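Long-range contact in glutamate receptor kainate-like protein (Pleurobrachia bachei, PDB 4ZDM), which probably serves as a subunit of a glycine-activated ionotropic glutamate receptor channel, its ligand-binding domain holding glycine: residues A[139-153]-A[180-192]. Numbering follows the deposited sequence.
With NA (sodium ion), chain E; GLY (glycine), chain B.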
# COMPACT_ATOMS: atom_id res chain seq x y z
N TYR A 139 -4.18 -3.24 46.59
CA TYR A 139 -4.51 -3.09 45.17
C TYR A 139 -3.44 -3.65 44.28
O TYR A 139 -2.26 -3.40 44.49
CB TYR A 139 -4.68 -1.62 44.84
CG TYR A 139 -5.81 -0.97 45.57
CD1 TYR A 139 -7.11 -1.08 45.12
CD2 TYR A 139 -5.57 -0.28 46.75
CE1 TYR A 139 -8.16 -0.49 45.81
CE2 TYR A 139 -6.60 0.32 47.45
CZ TYR A 139 -7.89 0.21 46.97
OH TYR A 139 -8.90 0.81 47.67
N GLN A 140 -3.88 -4.43 43.30
CA GLN A 140 -3.08 -4.71 42.12
C GLN A 140 -3.14 -3.50 41.20
O GLN A 140 -4.01 -2.65 41.32
CB GLN A 140 -3.59 -5.92 41.35
CG GLN A 140 -3.45 -7.24 42.10
CD GLN A 140 -3.88 -8.39 41.23
OE1 GLN A 140 -5.06 -8.67 41.09
NE2 GLN A 140 -2.91 -9.03 40.57
N TRP A 141 -2.19 -3.41 40.27
CA TRP A 141 -2.32 -2.41 39.22
C TRP A 141 -1.82 -2.98 37.91
O TRP A 141 -1.11 -3.96 37.87
CB TRP A 141 -1.57 -1.14 39.58
CG TRP A 141 -0.08 -1.28 39.74
CD1 TRP A 141 0.86 -1.00 38.78
CD2 TRP A 141 0.65 -1.66 40.91
NE1 TRP A 141 2.12 -1.20 39.27
CE2 TRP A 141 2.02 -1.61 40.58
CE3 TRP A 141 0.28 -2.05 42.21
CZ2 TRP A 141 3.02 -1.94 41.49
CZ3 TRP A 141 1.28 -2.38 43.10
CH2 TRP A 141 2.63 -2.29 42.74
N GLY A 142 -2.24 -2.35 36.80
CA GLY A 142 -1.98 -2.86 35.49
C GLY A 142 -1.81 -1.81 34.40
O GLY A 142 -2.29 -0.71 34.52
N VAL A 143 -1.12 -2.22 33.35
CA VAL A 143 -0.91 -1.42 32.14
C VAL A 143 -1.07 -2.34 30.94
O VAL A 143 -0.87 -3.57 31.06
CB VAL A 143 0.49 -0.73 32.12
CG1 VAL A 143 0.60 0.23 33.22
CG2 VAL A 143 1.61 -1.73 32.13
N VAL A 144 -1.40 -1.77 29.78
CA VAL A 144 -1.48 -2.52 28.53
C VAL A 144 -0.11 -2.76 27.93
O VAL A 144 0.69 -1.84 27.81
CB VAL A 144 -2.33 -1.81 27.49
CG1 VAL A 144 -2.56 -2.64 26.27
CG2 VAL A 144 -3.66 -1.41 28.07
N ASP A 145 0.16 -3.99 27.51
CA ASP A 145 1.40 -4.26 26.81
C ASP A 145 1.45 -3.51 25.49
O ASP A 145 0.46 -3.43 24.77
CB ASP A 145 1.54 -5.76 26.51
CG ASP A 145 2.78 -6.08 25.70
OD1 ASP A 145 3.87 -6.13 26.30
OD2 ASP A 145 2.67 -6.22 24.47
N SER A 146 2.64 -2.99 25.18
CA SER A 146 2.93 -2.36 23.88
C SER A 146 2.04 -1.15 23.63
O SER A 146 1.73 -0.82 22.49
CB SER A 146 2.81 -3.36 22.73
OG SER A 146 3.83 -4.37 22.85
N ARG A 147 1.70 -0.42 24.68
CA ARG A 147 0.96 0.82 24.60
C ARG A 147 1.78 1.88 25.35
O ARG A 147 2.66 1.56 26.12
CB ARG A 147 -0.44 0.62 25.20
CG ARG A 147 -1.39 1.74 25.00
CD ARG A 147 -2.68 1.47 25.77
NE ARG A 147 -3.60 2.58 25.91
CZ ARG A 147 -4.53 2.89 25.03
NH1 ARG A 147 -4.60 2.26 23.86
NH2 ARG A 147 -5.35 3.89 25.32
N ASN A 148 1.53 3.16 25.07
CA ASN A 148 2.37 4.23 25.60
C ASN A 148 2.55 4.31 27.12
O ASN A 148 3.66 4.56 27.57
CB ASN A 148 1.81 5.54 25.07
CG ASN A 148 2.44 6.77 25.71
OD1 ASN A 148 3.61 7.10 25.51
ND2 ASN A 148 1.62 7.50 26.49
N PRO A 149 1.51 4.09 27.95
CA PRO A 149 1.80 4.19 29.39
C PRO A 149 2.91 3.26 29.87
O PRO A 149 3.77 3.75 30.58
CB PRO A 149 0.44 3.85 30.05
CG PRO A 149 -0.56 4.30 28.97
CD PRO A 149 0.07 3.87 27.70
N GLU A 150 2.93 1.98 29.45
CA GLU A 150 3.97 1.05 29.84
C GLU A 150 5.31 1.61 29.35
O GLU A 150 6.27 1.62 30.11
CB GLU A 150 3.72 -0.33 29.25
CG GLU A 150 4.80 -1.36 29.61
CD GLU A 150 4.73 -2.62 28.74
OE1 GLU A 150 4.63 -2.53 27.49
OE2 GLU A 150 4.77 -3.71 29.35
N LEU A 151 5.34 2.05 28.09
CA LEU A 151 6.58 2.49 27.44
C LEU A 151 7.10 3.70 28.21
O LEU A 151 8.30 3.80 28.46
CB LEU A 151 6.38 2.86 25.96
CG LEU A 151 6.27 1.89 24.77
CD1 LEU A 151 6.41 2.70 23.41
CD2 LEU A 151 7.30 0.81 24.85
N LEU A 152 6.23 4.66 28.54
CA LEU A 152 6.63 5.82 29.35
C LEU A 152 7.15 5.51 30.71
O LEU A 152 8.14 6.08 31.16
CB LEU A 152 5.44 6.77 29.59
CG LEU A 152 5.09 7.68 28.46
CD1 LEU A 152 3.91 8.55 28.89
CD2 LEU A 152 6.29 8.53 27.96
N LEU A 153 6.44 4.66 31.40
CA LEU A 153 6.78 4.38 32.77
C LEU A 153 8.11 3.61 32.79
O LEU A 153 8.95 3.91 33.59
CB LEU A 153 5.69 3.59 33.46
CG LEU A 153 4.39 4.36 33.65
CD1 LEU A 153 3.32 3.37 34.01
CD2 LEU A 153 4.52 5.42 34.73
N ARG A 180 -10.82 -5.25 34.06
CA ARG A 180 -10.24 -5.62 35.32
C ARG A 180 -10.45 -4.54 36.36
O ARG A 180 -10.72 -4.81 37.55
CB ARG A 180 -8.76 -5.91 35.17
CG ARG A 180 -8.42 -7.15 34.44
CD ARG A 180 -8.54 -8.34 35.36
NE ARG A 180 -7.49 -8.42 36.38
CZ ARG A 180 -6.30 -8.98 36.21
NH1 ARG A 180 -5.94 -9.50 35.04
NH2 ARG A 180 -5.47 -9.02 37.21
N MET A 181 -10.31 -3.29 35.94
CA MET A 181 -10.56 -2.18 36.85
C MET A 181 -12.00 -2.18 37.37
O MET A 181 -12.25 -1.99 38.57
CB MET A 181 -10.27 -0.86 36.13
CG MET A 181 -10.53 0.40 36.94
SD MET A 181 -10.45 1.87 35.93
CE MET A 181 -11.96 1.73 35.02
N ARG A 182 -12.94 -2.34 36.46
CA ARG A 182 -14.36 -2.35 36.85
C ARG A 182 -14.69 -3.45 37.84
O ARG A 182 -15.66 -3.30 38.60
CB ARG A 182 -15.24 -2.45 35.61
CG ARG A 182 -15.27 -1.19 34.82
CD ARG A 182 -16.00 -1.38 33.51
NE ARG A 182 -15.93 -0.17 32.71
CZ ARG A 182 -15.58 -0.13 31.43
NH1 ARG A 182 -15.30 -1.25 30.77
NH2 ARG A 182 -15.55 1.04 30.81
N ALA A 183 -13.92 -4.54 37.84
CA ALA A 183 -14.18 -5.68 38.75
C ALA A 183 -13.68 -5.43 40.17
O ALA A 183 -14.01 -6.19 41.11
CB ALA A 183 -13.54 -6.92 38.23
N GLY A 184 -12.89 -4.39 40.35
CA GLY A 184 -12.43 -3.97 41.66
C GLY A 184 -11.05 -4.45 42.08
O GLY A 184 -10.55 -5.44 41.57
N GLY A 185 -10.44 -3.74 43.01
CA GLY A 185 -9.16 -4.17 43.53
C GLY A 185 -7.98 -4.00 42.59
O GLY A 185 -6.90 -4.56 42.82
N PHE A 186 -8.19 -3.20 41.55
CA PHE A 186 -7.24 -3.12 40.43
C PHE A 186 -7.17 -1.69 39.91
O PHE A 186 -8.18 -1.15 39.45
CB PHE A 186 -7.69 -4.07 39.34
CG PHE A 186 -6.80 -4.13 38.12
CD1 PHE A 186 -6.97 -3.23 37.07
CD2 PHE A 186 -5.85 -5.13 37.99
CE1 PHE A 186 -6.18 -3.33 35.91
CE2 PHE A 186 -5.06 -5.21 36.85
CZ PHE A 186 -5.23 -4.31 35.83
N VAL A 187 -5.97 -1.07 39.98
CA VAL A 187 -5.72 0.27 39.47
C VAL A 187 -5.22 0.15 38.03
O VAL A 187 -4.21 -0.49 37.78
CB VAL A 187 -4.71 1.03 40.33
CG1 VAL A 187 -4.43 2.38 39.75
CG2 VAL A 187 -5.24 1.20 41.77
N PHE A 188 -5.96 0.74 37.11
CA PHE A 188 -5.57 0.76 35.71
C PHE A 188 -4.91 2.08 35.43
O PHE A 188 -5.51 3.14 35.65
CB PHE A 188 -6.78 0.54 34.80
CG PHE A 188 -6.47 0.40 33.32
CD1 PHE A 188 -5.35 -0.27 32.87
CD2 PHE A 188 -7.35 0.88 32.38
CE1 PHE A 188 -5.10 -0.36 31.51
CE2 PHE A 188 -7.10 0.74 31.01
CZ PHE A 188 -5.98 0.11 30.59
N ILE A 189 -3.67 2.04 34.96
CA ILE A 189 -2.92 3.24 34.64
C ILE A 189 -2.90 3.40 33.12
O ILE A 189 -2.25 2.60 32.44
CB ILE A 189 -1.50 3.24 35.21
CG1 ILE A 189 -1.51 3.08 36.73
CG2 ILE A 189 -0.81 4.52 34.79
CD1 ILE A 189 -0.14 2.73 37.32
N ASP A 190 -3.63 4.38 32.61
CA ASP A 190 -3.70 4.60 31.17
C ASP A 190 -3.94 6.07 30.89
O ASP A 190 -3.55 6.91 31.67
CB ASP A 190 -4.73 3.66 30.55
CG ASP A 190 -4.45 3.37 29.07
OD1 ASP A 190 -4.88 4.14 28.21
OD2 ASP A 190 -3.81 2.35 28.79
N GLU A 191 -4.48 6.38 29.72
CA GLU A 191 -4.39 7.73 29.17
C GLU A 191 -5.65 8.54 29.30
O GLU A 191 -6.73 8.13 28.87
CB GLU A 191 -4.02 7.70 27.68
CG GLU A 191 -2.71 6.93 27.41
CD GLU A 191 -2.26 6.97 25.95
OE1 GLU A 191 -3.12 7.28 25.07
OE2 GLU A 191 -1.04 6.72 25.72
N ILE A 192 -5.50 9.76 29.80
CA ILE A 192 -6.54 10.76 29.72
C ILE A 192 -6.26 11.51 28.42
O ILE A 192 -5.13 11.56 27.99
CB ILE A 192 -6.52 11.70 30.93
CG1 ILE A 192 -5.18 12.42 30.99
CG2 ILE A 192 -6.76 10.91 32.25
CD1 ILE A 192 -5.24 13.79 31.48
NA NA E . 4.52 -5.91 28.60
N GLY B . -2.76 6.10 22.55
CA GLY B . -2.07 4.84 22.92
C GLY B . -0.70 4.70 22.34
O GLY B . 0.04 3.76 22.67
OXT GLY B . -0.27 5.53 21.50
O HOH W 1 -7.62 -8.08 39.14
O HOH W 2 -1.92 1.08 30.10
O HOH W 3 6.78 -6.61 29.80
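Arg147 runs out straight, with CG anti to the backbone N (chi1 -171°) and the chain extended to NE, and meets the carboxylate of Asp190. Asp190 turns its CG roughly anti to N (chi1 -155°), which brings both carboxylate oxygens to Arg147 NE. The two groups form a salt bridge where parallel strands 140-144 and 186-192 end at the glycine pocket of this clamshell ligand-binding domain. Arg147 NH2 gives Asp190 OD1 a hydrogen bond of 2.9 Å, nearly in the guanidinium plane and on the syn lone pair. The NE bonds to both carboxylate oxygens are weak. Glu17 holds NH1 from outside the segments, and the ligand CA lies over one guanidinium face.

Between the strands, Gly142 N bonds to Val187 O and Ile189 N to Gly142 O. The ring of Phe186 closes on Gly142, its CZ 3.6 Å from Gly142 CA. Val144 CG2 touches Phe188 CZ in the ring plane at 3.7 Å. On the other face of the sheet, Trp141 and Ile189 lie side by side. A water accepts from Val144 N and lies within hydrogen-bonding distance of Ile189 O and Asp190 OD2 where direct strand pairing stops.

Helix 148-153 then brings its first turn to Glu191. Asn148 N binds the ligand O, while Glu191 OE1 accepts from the ligand N at 2.8 Å. Ser96 also bonds to Glu191 OE2. Asn148 ND2 hydrogen-bonds to Glu191 OE2 at 2.9 Å, from the anti side and 30° out of the carboxylate plane.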